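Local coordinates for Pdx2 protein (Plasmodium falciparum, PDB 2ABW), which hydrolyses glutamine to glutamate and ammonia, the latter being channelled to the Pdx1 partner subunit for pyridoxal 5'-phosphate (vitamin B6) synthesis, at residues A[128-136]-A[147-155]. Residues are numbered along the deposited sequence; the frame is centred on the assembly and turned at random. Where two conformers were deposited one is given.
Sequences NDSFICSLN and DLTAACIRA
An antiparallel beta hairpin at one margin of the large mixed sheet pairs Phe131 with Cys152 and Cys133 with Ala150, the two hydrogen-bonded pairs of strands 130-134 and 149-153. Strand 149-153 is the outermost strand on this side of the sheet and ends at Ile153, with Arg154 just after it; both residues probably belong to the glutamine site beside His196 of the charge relay. Two more backbone bonds extend the ladder: Arg154 N donates to Asp129 O over 2.7 Å in an almost straight bond (176°), and Leu135 N reaches Leu148 O at 2.9 Å.

On the face carrying Phe131, Cys133, Ala150 and Cys152 the packing is apolar. With CG of Phe131 set between its backbone N and carbonyl carbon (chi1 59°), the ring lies over its cross-strand partner, and Cys152 CB sits above one ring face, 3.8 Å from the centroid, as a CH-pi contact. The sulfur of Cys152 approaches the same ring obliquely, while His174 stacks on Phe131 from strand 167-174. Next along, Ala150 CB is met by Cys133 SG at 3.8 Å and by Leu135 CD2 at 3.7 Å. On the opposite face Ile132 CG2 lies diagonally against Thr149 CB (3.7 Å).

Waters continue the pairing at both ends. One accepts from Ala155 N and donates to Asp129 O; at the other end a second accepts from Leu148 N and donates to Leu135 O, and a third links Ser134 OG to the carboxylate of Asp147, lying 2.8 Å from Asp147 OD1.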
ATOM      1  N   ASN A 128     -18.607  -4.631  14.559  1.00 46.91           N
ATOM      2  CA  ASN A 128     -17.217  -4.926  14.913  1.00 45.74           C
ATOM      3  C   ASN A 128     -16.272  -4.844  13.719  1.00 45.00           C
ATOM      4  O   ASN A 128     -16.386  -3.928  12.941  1.00 46.49           O
ATOM      5  N   ASP A 129     -15.372  -5.815  13.559  1.00 43.51           N
ATOM      6  CA  ASP A 129     -14.140  -5.581  12.817  1.00 41.68           C
ATOM      7  C   ASP A 129     -14.222  -5.557  11.249  1.00 38.65           C
ATOM      8  O   ASP A 129     -13.207  -5.562  10.574  1.00 39.67           O
ATOM      9  CB  ASP A 129     -12.945  -6.418  13.380  1.00 42.77           C
ATOM     10  CG  ASP A 129     -13.069  -7.936  13.133  1.00 48.01           C
ATOM     11  OD1 ASP A 129     -14.178  -8.406  12.764  1.00 54.88           O
ATOM     12  OD2 ASP A 129     -12.049  -8.669  13.349  1.00 46.30           O
ATOM     13  N   SER A 130     -15.436  -5.508  10.715  1.00 34.78           N
ATOM     14  CA  SER A 130     -15.688  -5.146   9.321  1.00 32.17           C
ATOM     15  C   SER A 130     -16.748  -4.073   9.193  1.00 28.36           C
ATOM     16  O   SER A 130     -17.820  -4.155   9.809  1.00 27.95           O
ATOM     17  CB  SER A 130     -16.128  -6.356   8.488  1.00 33.66           C
ATOM     18  OG  SER A 130     -17.533  -6.494   8.477  1.00 36.39           O
ATOM     19  N   PHE A 131     -16.489  -3.076   8.369  1.00 22.90           N
ATOM     20  CA  PHE A 131     -17.400  -2.009   8.164  1.00 21.15           C
ATOM     21  C   PHE A 131     -16.987  -1.199   6.940  1.00 19.63           C
ATOM     22  O   PHE A 131     -15.845  -1.290   6.527  1.00 19.41           O
ATOM     23  CB  PHE A 131     -17.463  -1.111   9.418  1.00 21.18           C
ATOM     24  CG  PHE A 131     -16.148  -0.504   9.806  1.00 18.81           C
ATOM     25  CD1 PHE A 131     -15.756   0.691   9.293  1.00 20.33           C
ATOM     26  CD2 PHE A 131     -15.352  -1.114  10.771  1.00 22.13           C
ATOM     27  CE1 PHE A 131     -14.495   1.263   9.651  1.00 20.43           C
ATOM     28  CE2 PHE A 131     -14.115  -0.573  11.137  1.00 23.59           C
ATOM     29  CZ  PHE A 131     -13.708   0.636  10.603  1.00 21.96           C
ATOM     30  N   ILE A 132     -17.952  -0.506   6.389  1.00 19.38           N
ATOM     31  CA  ILE A 132     -17.718   0.503   5.359  1.00 19.77           C
ATOM     32  C   ILE A 132     -17.792   1.896   6.022  1.00 20.79           C
ATOM     33  O   ILE A 132     -18.792   2.212   6.738  1.00 21.61           O
ATOM     34  CB  ILE A 132     -18.685   0.399   4.242  1.00 19.34           C
ATOM     35  CG1 ILE A 132     -18.425  -0.923   3.471  1.00 21.75           C
ATOM     36  CG2 ILE A 132     -18.509   1.590   3.328  1.00 21.32           C
ATOM     37  CD1 ILE A 132     -19.511  -1.296   2.455  1.00 21.64           C
ATOM     38  N   CYS A 133     -16.735   2.678   5.853  1.00 19.92           N
ATOM     39  CA  CYS A 133     -16.681   4.014   6.345  1.00 20.78           C
ATOM     40  C   CYS A 133     -16.677   5.032   5.201  1.00 20.59           C
ATOM     41  O   CYS A 133     -16.296   4.770   4.086  1.00 20.29           O
ATOM     42  CB  CYS A 133     -15.483   4.188   7.276  1.00 20.44           C
ATOM     43  SG  CYS A 133     -13.965   3.987   6.511  1.00 23.59           S
ATOM     44  N   SER A 134     -17.173   6.227   5.515  1.00 19.16           N
ATOM     45  CA  SER A 134     -17.052   7.375   4.669  1.00 19.16           C
ATOM     46  C   SER A 134     -15.680   8.007   4.902  1.00 17.08           C
ATOM     47  O   SER A 134     -15.269   8.227   6.065  1.00 18.10           O
ATOM     48  CB  SER A 134     -18.100   8.425   5.052  0.50 20.51           C
ATOM     49  OG  SER A 134     -18.246   9.351   3.990  0.50 21.41           O
ATOM     50  N   LEU A 135     -14.982   8.415   3.836  1.00 16.61           N
ATOM     51  CA  LEU A 135     -13.636   9.014   3.980  1.00 16.93           C
ATOM     52  C   LEU A 135     -13.651  10.511   3.858  1.00 16.45           C
ATOM     53  O   LEU A 135     -14.398  11.069   2.998  1.00 18.44           O
ATOM     54  CB  LEU A 135     -12.758   8.446   2.853  1.00 17.96           C
ATOM     55  CG  LEU A 135     -12.465   6.931   2.888  1.00 17.43           C
ATOM     56  CD1 LEU A 135     -11.619   6.557   1.584  1.00 19.75           C
ATOM     57  CD2 LEU A 135     -11.731   6.537   4.194  1.00 19.81           C
ATOM     58  N   ASN A 136     -12.883  11.167   4.711  1.00 15.01           N
ATOM     59  CA  ASN A 136     -12.547  12.584   4.597  1.00 16.16           C
ATOM     60  C   ASN A 136     -11.198  12.612   3.911  1.00 17.98           C
ATOM     61  O   ASN A 136     -10.216  12.206   4.525  1.00 17.48           O
ATOM     62  CB  ASN A 136     -12.466  13.204   5.961  1.00 17.21           C
ATOM     63  CG  ASN A 136     -11.903  14.532   5.927  1.00 19.83           C
ATOM     64  OD1 ASN A 136     -12.322  15.335   5.114  1.00 24.61           O
ATOM     65  ND2 ASN A 136     -11.069  14.861   6.890  1.00 27.85           N
ATOM     66  N   ASP A 147     -17.691  11.978  -0.974  1.00 22.76           N
ATOM     67  CA  ASP A 147     -18.372  10.852  -0.357  1.00 21.08           C
ATOM     68  C   ASP A 147     -17.906   9.492  -0.796  1.00 19.96           C
ATOM     69  O   ASP A 147     -18.681   8.531  -0.860  1.00 20.38           O
ATOM     70  CB  ASP A 147     -19.867  10.991  -0.347  1.00 22.00           C
ATOM     71  CG  ASP A 147     -20.302  12.197   0.509  1.00 25.10           C
ATOM     72  OD1 ASP A 147     -19.881  12.316   1.689  1.00 27.20           O
ATOM     73  OD2 ASP A 147     -21.016  13.035  -0.075  1.00 28.47           O
ATOM     74  N   LEU A 148     -16.598   9.365  -0.902  1.00 18.55           N
ATOM     75  CA  LEU A 148     -16.096   8.031  -1.170  1.00 18.64           C
ATOM     76  C   LEU A 148     -16.035   7.209   0.073  1.00 18.45           C
ATOM     77  O   LEU A 148     -15.999   7.754   1.176  1.00 19.50           O
ATOM     78  CB  LEU A 148     -14.682   8.080  -1.775  1.00 20.05           C
ATOM     79  CG  LEU A 148     -14.603   8.591  -3.222  1.00 21.93           C
ATOM     80  CD1 LEU A 148     -13.180   8.940  -3.606  1.00 19.78           C
ATOM     81  CD2 LEU A 148     -15.176   7.510  -4.181  1.00 23.29           C
ATOM     82  N   THR A 149     -16.004   5.895  -0.104  1.00 18.54           N
ATOM     83  CA  THR A 149     -16.071   4.951   0.982  1.00 18.42           C
ATOM     84  C   THR A 149     -14.851   4.026   0.961  1.00 18.91           C
ATOM     85  O   THR A 149     -14.117   3.947  -0.017  1.00 19.03           O
ATOM     86  CB  THR A 149     -17.320   4.086   0.854  1.00 19.87           C
ATOM     87  OG1 THR A 149     -17.445   3.664  -0.513  1.00 22.34           O
ATOM     88  CG2 THR A 149     -18.489   4.981   1.221  1.00 22.80           C
ATOM     89  N   ALA A 150     -14.649   3.389   2.110  1.00 17.13           N
ATOM     90  CA  ALA A 150     -13.610   2.411   2.285  1.00 17.89           C
ATOM     91  C   ALA A 150     -14.139   1.231   3.054  1.00 17.04           C
ATOM     92  O   ALA A 150     -14.900   1.364   4.013  1.00 18.00           O
ATOM     93  CB  ALA A 150     -12.485   3.025   3.128  1.00 18.86           C
ATOM     94  N   ALA A 151     -13.665   0.037   2.675  1.00 17.69           N
ATOM     95  CA  ALA A 151     -14.014  -1.186   3.391  1.00 18.24           C
ATOM     96  C   ALA A 151     -12.887  -1.623   4.313  1.00 17.73           C
ATOM     97  O   ALA A 151     -11.793  -2.014   3.859  1.00 18.98           O
ATOM     98  CB  ALA A 151     -14.331  -2.271   2.346  1.00 18.21           C
ATOM     99  N   CYS A 152     -13.143  -1.511   5.628  1.00 19.82           N
ATOM    100  CA  CYS A 152     -12.151  -1.875   6.602  1.00 21.35           C
ATOM    101  C   CYS A 152     -12.467  -3.236   7.149  1.00 21.69           C
ATOM    102  O   CYS A 152     -13.485  -3.376   7.753  1.00 22.41           O
ATOM    103  CB  CYS A 152     -12.213  -0.907   7.774  1.00 21.81           C
ATOM    104  SG  CYS A 152     -11.524   0.704   7.327  1.00 23.05           S
ATOM    105  N   ILE A 153     -11.623  -4.205   6.869  1.00 22.20           N
ATOM    106  CA  ILE A 153     -11.806  -5.569   7.384  1.00 24.85           C
ATOM    107  C   ILE A 153     -10.577  -5.997   8.175  1.00 26.06           C
ATOM    108  O   ILE A 153      -9.522  -6.237   7.611  1.00 27.83           O
ATOM    109  CB  ILE A 153     -12.109  -6.537   6.240  1.00 26.29           C
ATOM    110  CG1 ILE A 153     -13.362  -6.079   5.476  1.00 26.15           C
ATOM    111  CG2 ILE A 153     -12.449  -7.945   6.810  1.00 26.41           C
ATOM    112  CD1 ILE A 153     -13.682  -7.036   4.416  1.00 31.39           C
ATOM    113  N   ARG A 154     -10.752  -6.038   9.490  1.00 26.96           N
ATOM    114  CA  ARG A 154      -9.666  -6.297  10.420  1.00 29.29           C
ATOM    115  C   ARG A 154      -8.494  -5.372  10.082  1.00 26.79           C
ATOM    116  O   ARG A 154      -7.353  -5.784   9.951  1.00 28.43           O
ATOM    117  CB  ARG A 154      -9.315  -7.798  10.386  1.00 32.02           C
ATOM    118  CG  ARG A 154      -8.259  -8.254   9.360  1.00 37.78           C
ATOM    119  CD  ARG A 154      -8.340  -9.807   9.114  1.00 41.80           C
ATOM    120  NE  ARG A 154      -7.572 -10.189   7.909  1.00 47.48           N
ATOM    121  CZ  ARG A 154      -7.205 -11.435   7.607  1.00 50.44           C
ATOM    122  NH1 ARG A 154      -7.550 -12.453   8.410  1.00 54.85           N
ATOM    123  NH2 ARG A 154      -6.495 -11.672   6.497  1.00 51.12           N
ATOM    124  N   ALA A 155      -8.827  -4.090   9.896  1.00 24.46           N
ATOM    125  CA  ALA A 155      -7.855  -3.138   9.390  1.00 22.78           C
ATOM    126  C   ALA A 155      -6.773  -2.873  10.418  1.00 20.87           C
ATOM    127  O   ALA A 155      -7.096  -2.802  11.618  1.00 22.50           O
ATOM    128  CB  ALA A 155      -8.532  -1.806   9.087  1.00 22.54           C
TER
HETATM  129  O   HOH W   1     -11.409  -2.908  10.646  1.00 27.95           O
HETATM  130  O   HOH W   2     -17.631  11.898   3.214  1.00 23.39           O
HETATM  131  O   HOH W   3     -19.762   8.454   1.930  1.00 42.97           O
HETATM  132  O   HOH W   4     -14.662  11.125   0.143  1.00 25.16           O